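Local atomic coordinates of aminotransferase, class III (PDB entry 3I4J), a protein that probably transfers amino groups between substrates as a pyridoxal-phosphate-dependent transaminase of class III. Residues C[106-111]-C[281-286]; C[100-105]-C[229-234]; C[85-90]-C[255-260]. The protein carries 1 engineered substitution. All coordinates share one frame; numbering follows the deposited sequence.

Contact 1. Residues C[106-111]-C[281-286]; sequences VKLARQ and ETVMGG
Gln111 and Leu108 meet Val283 where helix 98-115 of the fold-type I aminotransferase domain passes the C-terminal turn of helix 277-284. The branched side chain of Val283 splits the work, with CG1 going to the leucine and CG2 to the glutamine. Leu108 has CG anti to its backbone N (chi1 -180°), which carries CD1 across to Val283, 4.1 Å from CG1, the two side chains crossing at about a right angle. Gln111 is stretched out from its helix, and its amide presents a flat face to Val283. Val283 CG2 lies over that face, 3.4 Å from Gln111 OE1, so the packing is tight. The amide is also held from its own helix, since NE2 bonds to Glu115 OE2. With an alanine in place of Gln111, Glu115 would probably lose this amide partner and a gap would open beside CG2 of Val283. Phe5 of the second subunit packs on both Leu108 and Val283, which brings the pair to the dimer interface, and Tyr6 of that subunit lies against Met284. The helix bearing Val283 ends one residue later, at Met284, Gly285 being the first to leave helical geometry. The closest approach between the segments is Gln111 NE2 to Val283 CG2, 3.1 Å.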
ATOM      1  N   VAL C 106       8.772  -9.353  -9.738  1.00 18.70           N
ATOM      2  CA  VAL C 106       8.678 -10.767 -10.076  1.00 20.21           C
ATOM      3  C   VAL C 106       7.783 -10.956 -11.296  1.00 19.42           C
ATOM      4  O   VAL C 106       8.119 -11.697 -12.221  1.00 19.39           O
ATOM      5  CB  VAL C 106       8.105 -11.570  -8.880  1.00 18.74           C
ATOM      6  CG1 VAL C 106       7.794 -12.992  -9.295  1.00 20.03           C
ATOM      7  CG2 VAL C 106       9.108 -11.564  -7.736  1.00 20.69           C
ATOM      8  N   LYS C 107       6.643 -10.275 -11.297  1.00 20.41           N
ATOM      9  CA  LYS C 107       5.696 -10.367 -12.401  1.00 19.84           C
ATOM     10  C   LYS C 107       6.385  -9.933 -13.698  1.00 20.02           C
ATOM     11  O   LYS C 107       6.258 -10.597 -14.732  1.00 19.28           O
ATOM     12  CB  LYS C 107       4.484  -9.471 -12.112  1.00 22.05           C
ATOM     13  CG  LYS C 107       3.281  -9.682 -13.028  1.00 25.24           C
ATOM     14  CD  LYS C 107       3.467  -9.036 -14.389  1.00 30.96           C
ATOM     15  CE  LYS C 107       2.214  -9.179 -15.244  1.00 33.14           C
ATOM     16  NZ  LYS C 107       1.043  -8.490 -14.634  1.00 38.33           N
ATOM     17  N   LEU C 108       7.123  -8.828 -13.619  1.00 19.64           N
ATOM     18  CA  LEU C 108       7.844  -8.275 -14.764  1.00 21.29           C
ATOM     19  C   LEU C 108       8.911  -9.235 -15.301  1.00 20.30           C
ATOM     20  O   LEU C 108       9.053  -9.398 -16.513  1.00 19.22           O
ATOM     21  CB  LEU C 108       8.497  -6.947 -14.374  1.00 22.43           C
ATOM     22  CG  LEU C 108       9.298  -6.212 -15.451  1.00 23.77           C
ATOM     23  CD1 LEU C 108       8.428  -5.963 -16.678  1.00 22.75           C
ATOM     24  CD2 LEU C 108       9.808  -4.893 -14.876  1.00 26.96           C
ATOM     25  N   ALA C 109       9.665  -9.857 -14.399  1.00 20.36           N
ATOM     26  CA  ALA C 109      10.704 -10.797 -14.806  1.00 20.30           C
ATOM     27  C   ALA C 109      10.075 -11.949 -15.577  1.00 21.60           C
ATOM     28  O   ALA C 109      10.597 -12.375 -16.605  1.00 22.10           O
ATOM     29  CB  ALA C 109      11.452 -11.323 -13.588  1.00 20.35           C
ATOM     30  N   ARG C 110       8.946 -12.448 -15.079  1.00 19.42           N
ATOM     31  CA  ARG C 110       8.246 -13.545 -15.738  1.00 20.09           C
ATOM     32  C   ARG C 110       7.699 -13.097 -17.092  1.00 20.68           C
ATOM     33  O   ARG C 110       7.915 -13.767 -18.103  1.00 21.12           O
ATOM     34  CB  ARG C 110       7.110 -14.058 -14.842  1.00 19.88           C
ATOM     35  CG  ARG C 110       6.127 -15.032 -15.509  1.00 20.16           C
ATOM     36  CD  ARG C 110       6.786 -16.302 -16.042  1.00 21.55           C
ATOM     37  NE  ARG C 110       5.801 -17.193 -16.666  1.00 23.21           N
ATOM     38  CZ  ARG C 110       6.112 -18.251 -17.414  1.00 25.10           C
ATOM     39  NH1 ARG C 110       7.382 -18.562 -17.637  1.00 24.82           N
ATOM     40  NH2 ARG C 110       5.153 -18.999 -17.947  1.00 25.91           N
ATOM     41  N   GLN C 111       7.005 -11.963 -17.119  1.00 20.24           N
ATOM     42  CA  GLN C 111       6.449 -11.466 -18.375  1.00 23.42           C
ATOM     43  C   GLN C 111       7.520 -11.222 -19.434  1.00 22.92           C
ATOM     44  O   GLN C 111       7.306 -11.489 -20.614  1.00 23.24           O
ATOM     45  CB  GLN C 111       5.668 -10.167 -18.160  1.00 25.84           C
ATOM     46  CG  GLN C 111       5.020  -9.672 -19.448  1.00 26.93           C
ATOM     47  CD  GLN C 111       4.095  -8.494 -19.238  1.00 29.69           C
ATOM     48  OE1 GLN C 111       3.841  -8.080 -18.106  1.00 30.68           O
ATOM     49  NE2 GLN C 111       3.578  -7.949 -20.336  1.00 30.51           N
ATOM     50  N   GLU C 281      10.667  -1.963 -22.684  1.00 26.37           N
ATOM     51  CA  GLU C 281      10.266  -2.042 -24.089  1.00 27.47           C
ATOM     52  C   GLU C 281       9.689  -3.406 -24.469  1.00 26.97           C
ATOM     53  O   GLU C 281       8.788  -3.495 -25.304  1.00 26.83           O
ATOM     54  CB  GLU C 281      11.459  -1.718 -24.989  1.00 30.57           C
ATOM     55  CG  GLU C 281      11.982  -0.301 -24.843  1.00 37.86           C
ATOM     56  CD  GLU C 281      13.296  -0.093 -25.576  1.00 42.58           C
ATOM     57  OE1 GLU C 281      13.408  -0.556 -26.733  1.00 46.01           O
ATOM     58  OE2 GLU C 281      14.211   0.537 -25.001  1.00 45.22           O
ATOM     59  N   THR C 282      10.208  -4.469 -23.863  1.00 26.28           N
ATOM     60  CA  THR C 282       9.727  -5.819 -24.144  1.00 26.49           C
ATOM     61  C   THR C 282       8.293  -6.002 -23.655  1.00 27.95           C
ATOM     62  O   THR C 282       7.455  -6.585 -24.347  1.00 27.11           O
ATOM     63  CB  THR C 282      10.626  -6.879 -23.464  1.00 27.10           C
ATOM     64  OG1 THR C 282      11.923  -6.857 -24.071  1.00 27.66           O
ATOM     65  CG2 THR C 282      10.028  -8.271 -23.601  1.00 26.24           C
ATOM     66  N   VAL C 283       8.011  -5.495 -22.461  1.00 28.45           N
ATOM     67  CA  VAL C 283       6.676  -5.614 -21.895  1.00 31.29           C
ATOM     68  C   VAL C 283       5.680  -4.673 -22.583  1.00 32.46           C
ATOM     69  O   VAL C 283       4.508  -5.015 -22.737  1.00 33.77           O
ATOM     70  CB  VAL C 283       6.695  -5.356 -20.357  1.00 31.90           C
ATOM     71  CG1 VAL C 283       7.270  -3.991 -20.058  1.00 35.02           C
ATOM     72  CG2 VAL C 283       5.296  -5.469 -19.791  1.00 35.31           C
ATOM     73  N   MET C 284       6.141  -3.498 -23.010  1.00 32.42           N
ATOM     74  CA  MET C 284       5.254  -2.554 -23.691  1.00 33.81           C
ATOM     75  C   MET C 284       4.826  -3.114 -25.045  1.00 36.73           C
ATOM     76  O   MET C 284       3.717  -2.855 -25.512  1.00 36.84           O
ATOM     77  CB  MET C 284       5.939  -1.198 -23.887  1.00 31.80           C
ATOM     78  CG  MET C 284       6.065  -0.367 -22.613  1.00 30.91           C
ATOM     79  SD  MET C 284       4.468   0.024 -21.816  1.00 26.27           S
ATOM     80  CE  MET C 284       4.428  -1.220 -20.516  1.00 31.12           C
ATOM     81  N   GLY C 285       5.712  -3.886 -25.669  1.00 38.92           N
ATOM     82  CA  GLY C 285       5.393  -4.483 -26.953  1.00 41.44           C
ATOM     83  C   GLY C 285       4.395  -5.613 -26.784  1.00 43.94           C
ATOM     84  O   GLY C 285       4.154  -6.079 -25.666  1.00 43.59           O
ATOM     85  N   GLY C 286       3.810  -6.059 -27.891  1.00 45.79           N
ATOM     86  CA  GLY C 286       2.839  -7.136 -27.827  1.00 48.32           C
ATOM     87  C   GLY C 286       1.814  -6.935 -26.726  1.00 49.45           C
ATOM     88  O   GLY C 286       1.495  -7.863 -25.984  1.00 51.02           O
TER

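Contact 2. Residues C[100-105]-C[229-234]; sequences EATESA and IADEVM
Helix-on-sheet packing brings Ala105 against Ile229, where helix 98-115 lies over strand 227-231 near the centre of the subunit. Ala105 CB points at the strand and meets Ile229 CG2 at 4.1 Å. The other branch of the isoleucine runs alongside the helix backbone: with CG1 anti to the carbonyl carbon (chi1 -56°), CD1 comes to 3.9 Å from Ala105 O. Val258, on the neighbouring strand, touches both residues. Toward the C-terminal end of the strand the contact thins. Thr102 OG1 bonds back to Gly98 O in its own helix and stands 4.4 Å from Val233 CG2. This is the large domain of a fold-type I enzyme, and Asp231 probably corresponds to the aspartate that meets the pyridine nitrogen of pyridoxal phosphate in class III relatives. A sulfate ion, probably from the crystallisation liquor, lies about 6 Å from the side chain of Val233 and may mark a pocket. Asp231 and Val233 are tied by an Asx turn, Val233 N giving Asp231 OD1 a bond of 3.1 Å nearly along its C-O axis. On the helix, Ser104 OG and Ser104 N grip Glu100 O from opposite faces of its plane, and Trp93 NE1 also bonds to Ser104 OG.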
ATOM      1  N   GLU C 100       4.296  -4.580  -2.799  1.00 18.42           N
ATOM      2  CA  GLU C 100       3.711  -4.367  -4.120  1.00 19.34           C
ATOM      3  C   GLU C 100       4.834  -4.231  -5.143  1.00 18.04           C
ATOM      4  O   GLU C 100       4.737  -4.742  -6.258  1.00 18.34           O
ATOM      5  CB  GLU C 100       2.879  -3.080  -4.161  1.00 21.40           C
ATOM      6  CG  GLU C 100       1.649  -3.054  -3.264  1.00 24.68           C
ATOM      7  CD  GLU C 100       0.820  -1.791  -3.464  1.00 26.59           C
ATOM      8  OE1 GLU C 100       1.414  -0.696  -3.576  1.00 25.73           O
ATOM      9  OE2 GLU C 100      -0.424  -1.885  -3.506  1.00 28.56           O
ATOM     10  N   ALA C 101       5.898  -3.538  -4.747  1.00 17.08           N
ATOM     11  CA  ALA C 101       7.041  -3.305  -5.630  1.00 15.93           C
ATOM     12  C   ALA C 101       7.778  -4.600  -5.954  1.00 18.04           C
ATOM     13  O   ALA C 101       8.180  -4.831  -7.097  1.00 16.42           O
ATOM     14  CB  ALA C 101       7.998  -2.306  -4.989  1.00 17.54           C
ATOM     15  N   THR C 102       7.954  -5.431  -4.935  1.00 18.17           N
ATOM     16  CA  THR C 102       8.625  -6.715  -5.084  1.00 19.50           C
ATOM     17  C   THR C 102       7.812  -7.649  -5.973  1.00 19.69           C
ATOM     18  O   THR C 102       8.350  -8.296  -6.869  1.00 18.77           O
ATOM     19  CB  THR C 102       8.835  -7.370  -3.716  1.00 19.55           C
ATOM     20  OG1 THR C 102       9.672  -6.528  -2.913  1.00 19.70           O
ATOM     21  CG2 THR C 102       9.480  -8.737  -3.873  1.00 21.36           C
ATOM     22  N   GLU C 103       6.513  -7.729  -5.720  1.00 20.32           N
ATOM     23  CA  GLU C 103       5.662  -8.576  -6.538  1.00 21.81           C
ATOM     24  C   GLU C 103       5.643  -8.078  -7.984  1.00 20.60           C
ATOM     25  O   GLU C 103       5.598  -8.881  -8.920  1.00 18.94           O
ATOM     26  CB  GLU C 103       4.244  -8.616  -5.964  1.00 25.18           C
ATOM     27  CG  GLU C 103       4.161  -9.286  -4.590  1.00 31.57           C
ATOM     28  CD  GLU C 103       4.723 -10.706  -4.578  1.00 35.66           C
ATOM     29  OE1 GLU C 103       4.232 -11.552  -5.358  1.00 37.04           O
ATOM     30  OE2 GLU C 103       5.653 -10.980  -3.784  1.00 37.42           O
ATOM     31  N   SER C 104       5.692  -6.758  -8.167  1.00 18.55           N
ATOM     32  CA  SER C 104       5.691  -6.186  -9.513  1.00 18.84           C
ATOM     33  C   SER C 104       6.958  -6.640 -10.228  1.00 18.74           C
ATOM     34  O   SER C 104       6.919  -6.997 -11.401  1.00 18.82           O
ATOM     35  CB  SER C 104       5.664  -4.654  -9.474  1.00 19.21           C
ATOM     36  OG  SER C 104       4.423  -4.159  -8.985  1.00 20.41           O
ATOM     37  N   ALA C 105       8.072  -6.631  -9.501  1.00 18.13           N
ATOM     38  CA  ALA C 105       9.365  -7.026 -10.061  1.00 18.71           C
ATOM     39  C   ALA C 105       9.357  -8.475 -10.542  1.00 18.99           C
ATOM     40  O   ALA C 105       9.882  -8.790 -11.613  1.00 19.73           O
ATOM     41  CB  ALA C 105      10.461  -6.823  -9.024  1.00 18.76           C
ATOM     42  N   ILE C 229      17.494  -9.006 -10.249  1.00 18.11           N
ATOM     43  CA  ILE C 229      16.670  -8.072  -9.492  1.00 16.77           C
ATOM     44  C   ILE C 229      17.363  -7.730  -8.183  1.00 15.79           C
ATOM     45  O   ILE C 229      17.692  -8.621  -7.409  1.00 15.75           O
ATOM     46  CB  ILE C 229      15.287  -8.686  -9.154  1.00 18.30           C
ATOM     47  CG1 ILE C 229      14.578  -9.134 -10.437  1.00 20.76           C
ATOM     48  CG2 ILE C 229      14.431  -7.661  -8.417  1.00 20.40           C
ATOM     49  CD1 ILE C 229      13.319  -9.965 -10.193  1.00 21.42           C
ATOM     50  N   ALA C 230      17.598  -6.443  -7.945  1.00 15.69           N
ATOM     51  CA  ALA C 230      18.223  -6.011  -6.705  1.00 16.36           C
ATOM     52  C   ALA C 230      17.126  -5.485  -5.787  1.00 18.10           C
ATOM     53  O   ALA C 230      16.453  -4.503  -6.113  1.00 18.27           O
ATOM     54  CB  ALA C 230      19.243  -4.917  -6.968  1.00 18.00           C
ATOM     55  N   ASP C 231      16.939  -6.156  -4.655  1.00 17.44           N
ATOM     56  CA  ASP C 231      15.933  -5.744  -3.682  1.00 18.26           C
ATOM     57  C   ASP C 231      16.599  -4.715  -2.780  1.00 17.18           C
ATOM     58  O   ASP C 231      17.317  -5.066  -1.836  1.00 18.42           O
ATOM     59  CB  ASP C 231      15.460  -6.947  -2.858  1.00 19.71           C
ATOM     60  CG  ASP C 231      14.399  -6.571  -1.835  1.00 22.17           C
ATOM     61  OD1 ASP C 231      14.227  -5.368  -1.573  1.00 23.20           O
ATOM     62  OD2 ASP C 231      13.749  -7.480  -1.280  1.00 23.56           O
ATOM     63  N   GLU C 232      16.374  -3.442  -3.095  1.00 18.42           N
ATOM     64  CA  GLU C 232      16.957  -2.336  -2.341  1.00 17.38           C
ATOM     65  C   GLU C 232      15.914  -1.641  -1.474  1.00 19.33           C
ATOM     66  O   GLU C 232      16.097  -0.488  -1.084  1.00 17.82           O
ATOM     67  CB  GLU C 232      17.574  -1.318  -3.304  1.00 20.08           C
ATOM     68  CG  GLU C 232      18.700  -1.883  -4.165  1.00 20.46           C
ATOM     69  CD  GLU C 232      20.084  -1.435  -3.721  1.00 20.13           C
ATOM     70  OE1 GLU C 232      20.211  -0.817  -2.640  1.00 21.09           O
ATOM     71  OE2 GLU C 232      21.057  -1.707  -4.461  1.00 20.63           O
ATOM     72  N   VAL C 233      14.826  -2.342  -1.162  1.00 18.45           N
ATOM     73  CA  VAL C 233      13.776  -1.729  -0.352  1.00 21.98           C
ATOM     74  C   VAL C 233      14.332  -1.162   0.952  1.00 22.34           C
ATOM     75  O   VAL C 233      13.890  -0.114   1.416  1.00 24.97           O
ATOM     76  CB  VAL C 233      12.637  -2.733  -0.051  1.00 22.13           C
ATOM     77  CG1 VAL C 233      11.625  -2.110   0.898  1.00 24.34           C
ATOM     78  CG2 VAL C 233      11.944  -3.126  -1.353  1.00 22.57           C
ATOM     79  N   MET C 234      15.310  -1.841   1.539  1.00 21.95           N
ATOM     80  CA  MET C 234      15.891  -1.357   2.783  1.00 23.38           C
ATOM     81  C   MET C 234      17.278  -0.744   2.618  1.00 23.72           C
ATOM     82  O   MET C 234      17.624   0.212   3.311  1.00 25.32           O
ATOM     83  CB  MET C 234      15.973  -2.491   3.802  1.00 25.16           C
ATOM     84  CG  MET C 234      16.487  -2.046   5.155  1.00 29.20           C
ATOM     85  SD  MET C 234      16.518  -3.396   6.349  1.00 34.97           S
ATOM     86  CE  MET C 234      14.775  -3.952   6.230  1.00 28.57           C
TER

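Contact 3. Residues C[85-90]-C[255-260]; sequences VGLPTF and DIAVLG
Leu87 and Phe90 carry the contact with strand 256-259, and the residues before and between them set the loop's course. Val85 directs its side chain at the strand, and it also packs on Leu274, Met237 and Leu244. Gly86 then ends helix 72-84 in a Schellman motif, with the positive phi this demands. Leu87 follows, its CG anti to the carbonyl carbon (chi1 -57°), and the extended side chain delivers the methyl CD1 to Ala257 CB, 4.2 Å away. Leu87 also opens a type I beta turn through Pro88 and Thr89, closed by the bond from Phe90 N to Leu87 O, 3.0 Å. The turn folds Phe90 back on Leu87, whose CB lies over one face of the ring, 3.6 Å above its plane and toward the rim. Across the contact, Phe90 CE2 comes 3.7 Å from Asp255 O. Asp255 turns its CB away from the loop, and its OD2 makes a salt bridge with Arg218 and accepts from Phe228 N. Asn3 ND2 of the second subunit bonds to the carbonyl oxygens of Pro88 and Phe90. Leu274 of the intervening strand 271-275 touches Leu87 and Phe90 alike. The loop leads into strand 91-95, the edge of the mixed seven-stranded sheet characteristic of the fold-type I aminotransferase large domain.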
ATOM      1  N   VAL C  85      20.100   7.519  -8.714  1.00 23.08           N
ATOM      2  CA  VAL C  85      20.612   6.176  -8.455  1.00 24.14           C
ATOM      3  C   VAL C  85      21.571   5.633  -9.501  1.00 23.67           C
ATOM      4  O   VAL C  85      22.001   4.486  -9.409  1.00 25.52           O
ATOM      5  CB  VAL C  85      19.461   5.163  -8.257  1.00 23.44           C
ATOM      6  CG1 VAL C  85      18.553   5.640  -7.134  1.00 23.32           C
ATOM      7  CG2 VAL C  85      18.667   4.996  -9.544  1.00 23.74           C
ATOM      8  N   GLY C  86      21.903   6.449 -10.495  1.00 23.46           N
ATOM      9  CA  GLY C  86      22.838   6.007 -11.519  1.00 24.90           C
ATOM     10  C   GLY C  86      22.253   5.078 -12.564  1.00 24.69           C
ATOM     11  O   GLY C  86      22.975   4.282 -13.172  1.00 25.33           O
ATOM     12  N   LEU C  87      20.942   5.176 -12.770  1.00 24.41           N
ATOM     13  CA  LEU C  87      20.233   4.369 -13.764  1.00 23.80           C
ATOM     14  C   LEU C  87      19.391   5.354 -14.574  1.00 24.27           C
ATOM     15  O   LEU C  87      18.182   5.187 -14.707  1.00 23.48           O
ATOM     16  CB  LEU C  87      19.319   3.352 -13.066  1.00 23.86           C
ATOM     17  CG  LEU C  87      19.994   2.397 -12.075  1.00 24.69           C
ATOM     18  CD1 LEU C  87      18.940   1.524 -11.399  1.00 24.60           C
ATOM     19  CD2 LEU C  87      21.010   1.525 -12.815  1.00 25.39           C
ATOM     20  N   PRO C  88      20.035   6.384 -15.151  1.00 23.61           N
ATOM     21  CA  PRO C  88      19.361   7.420 -15.942  1.00 24.13           C
ATOM     22  C   PRO C  88      18.386   7.017 -17.047  1.00 23.90           C
ATOM     23  O   PRO C  88      17.473   7.779 -17.362  1.00 25.23           O
ATOM     24  CB  PRO C  88      20.525   8.264 -16.465  1.00 23.89           C
ATOM     25  CG  PRO C  88      21.634   7.265 -16.595  1.00 23.57           C
ATOM     26  CD  PRO C  88      21.498   6.490 -15.306  1.00 24.80           C
ATOM     27  N   THR C  89      18.561   5.839 -17.633  1.00 21.63           N
ATOM     28  CA  THR C  89      17.677   5.393 -18.705  1.00 23.31           C
ATOM     29  C   THR C  89      16.562   4.460 -18.241  1.00 22.50           C
ATOM     30  O   THR C  89      15.695   4.091 -19.030  1.00 23.37           O
ATOM     31  CB  THR C  89      18.459   4.637 -19.798  1.00 23.98           C
ATOM     32  OG1 THR C  89      18.978   3.419 -19.249  1.00 24.68           O
ATOM     33  CG2 THR C  89      19.613   5.480 -20.321  1.00 25.25           C
ATOM     34  N   PHE C  90      16.583   4.077 -16.968  1.00 22.07           N
ATOM     35  CA  PHE C  90      15.579   3.156 -16.443  1.00 22.22           C
ATOM     36  C   PHE C  90      14.183   3.756 -16.275  1.00 23.06           C
ATOM     37  O   PHE C  90      14.025   4.973 -16.113  1.00 24.06           O
ATOM     38  CB  PHE C  90      16.062   2.562 -15.111  1.00 22.19           C
ATOM     39  CG  PHE C  90      17.092   1.474 -15.270  1.00 21.81           C
ATOM     40  CD1 PHE C  90      18.151   1.620 -16.164  1.00 23.61           C
ATOM     41  CD2 PHE C  90      17.013   0.309 -14.513  1.00 21.69           C
ATOM     42  CE1 PHE C  90      19.117   0.621 -16.298  1.00 22.03           C
ATOM     43  CE2 PHE C  90      17.971  -0.696 -14.635  1.00 22.26           C
ATOM     44  CZ  PHE C  90      19.027  -0.540 -15.531  1.00 23.81           C
ATOM     45  N   ASP C 255      19.010  -5.409 -13.509  1.00 18.26           N
ATOM     46  CA  ASP C 255      18.079  -5.249 -14.615  1.00 19.05           C
ATOM     47  C   ASP C 255      16.814  -4.602 -14.043  1.00 19.80           C
ATOM     48  O   ASP C 255      16.104  -3.880 -14.734  1.00 20.47           O
ATOM     49  CB  ASP C 255      17.770  -6.606 -15.244  1.00 20.47           C
ATOM     50  CG  ASP C 255      19.003  -7.251 -15.846  1.00 23.72           C
ATOM     51  OD1 ASP C 255      19.688  -6.570 -16.643  1.00 24.43           O
ATOM     52  OD2 ASP C 255      19.292  -8.425 -15.528  1.00 23.47           O
ATOM     53  N   ILE C 256      16.556  -4.865 -12.764  1.00 19.17           N
ATOM     54  CA  ILE C 256      15.414  -4.281 -12.055  1.00 18.25           C
ATOM     55  C   ILE C 256      15.854  -3.953 -10.628  1.00 16.47           C
ATOM     56  O   ILE C 256      16.406  -4.808  -9.942  1.00 18.92           O
ATOM     57  CB  ILE C 256      14.219  -5.254 -11.946  1.00 19.34           C
ATOM     58  CG1 ILE C 256      13.660  -5.578 -13.330  1.00 17.46           C
ATOM     59  CG2 ILE C 256      13.123  -4.621 -11.085  1.00 19.38           C
ATOM     60  CD1 ILE C 256      12.590  -6.673 -13.314  1.00 18.94           C
ATOM     61  N   ALA C 257      15.633  -2.710 -10.199  1.00 17.09           N
ATOM     62  CA  ALA C 257      15.975  -2.297  -8.842  1.00 18.46           C
ATOM     63  C   ALA C 257      14.664  -2.016  -8.113  1.00 17.11           C
ATOM     64  O   ALA C 257      13.849  -1.222  -8.585  1.00 18.25           O
ATOM     65  CB  ALA C 257      16.844  -1.043  -8.864  1.00 18.83           C
ATOM     66  N   VAL C 258      14.458  -2.681  -6.981  1.00 17.18           N
ATOM     67  CA  VAL C 258      13.237  -2.501  -6.194  1.00 17.54           C
ATOM     68  C   VAL C 258      13.484  -1.520  -5.055  1.00 18.45           C
ATOM     69  O   VAL C 258      14.413  -1.696  -4.264  1.00 17.27           O
ATOM     70  CB  VAL C 258      12.755  -3.841  -5.607  1.00 18.69           C
ATOM     71  CG1 VAL C 258      11.361  -3.671  -4.984  1.00 19.58           C
ATOM     72  CG2 VAL C 258      12.727  -4.898  -6.696  1.00 18.63           C
ATOM     73  N   LEU C 259      12.633  -0.497  -4.966  1.00 19.85           N
ATOM     74  CA  LEU C 259      12.762   0.544  -3.954  1.00 22.64           C
ATOM     75  C   LEU C 259      11.535   0.626  -3.049  1.00 24.26           C
ATOM     76  O   LEU C 259      10.441   0.222  -3.432  1.00 23.44           O
ATOM     77  CB  LEU C 259      12.977   1.896  -4.636  1.00 22.94           C
ATOM     78  CG  LEU C 259      14.099   1.913  -5.677  1.00 26.97           C
ATOM     79  CD1 LEU C 259      14.082   3.228  -6.457  1.00 28.34           C
ATOM     80  CD2 LEU C 259      15.425   1.707  -4.970  1.00 26.77           C
ATOM     81  N   GLY C 260      11.733   1.156  -1.845  1.00 26.70           N
ATOM     82  CA  GLY C 260      10.637   1.289  -0.900  1.00 31.08           C
ATOM     83  C   GLY C 260      11.079   1.974   0.379  1.00 33.03           C
ATOM     84  O   GLY C 260      12.176   2.527   0.438  1.00 35.99           O
TER

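Contacts 1 and 2 use successive turns of helix 98-115, which reaches helix 277-284 in its C-terminal half. Contacts 2 and 3 share the large-domain sheet itself, since strands 227-231 and 256-259 are parallel neighbours, and Val258 packs on Ala101. Contact 2 is the most central, its midpoint about 8 Å from the chain centre, against about 13 Å for contact 3 and about 23 Å for contact 1; yet contact 1 is buried, the others only partly. Alanine against isoleucine dominates contact 2, with a thinner Thr102 and Val233 end, whereas contacts 1 and 3 add an amide face and an aromatic ring and touch the second subunit. Leu108 CD2 meets Ile256 CD1 at 3.7 Å, joining those two.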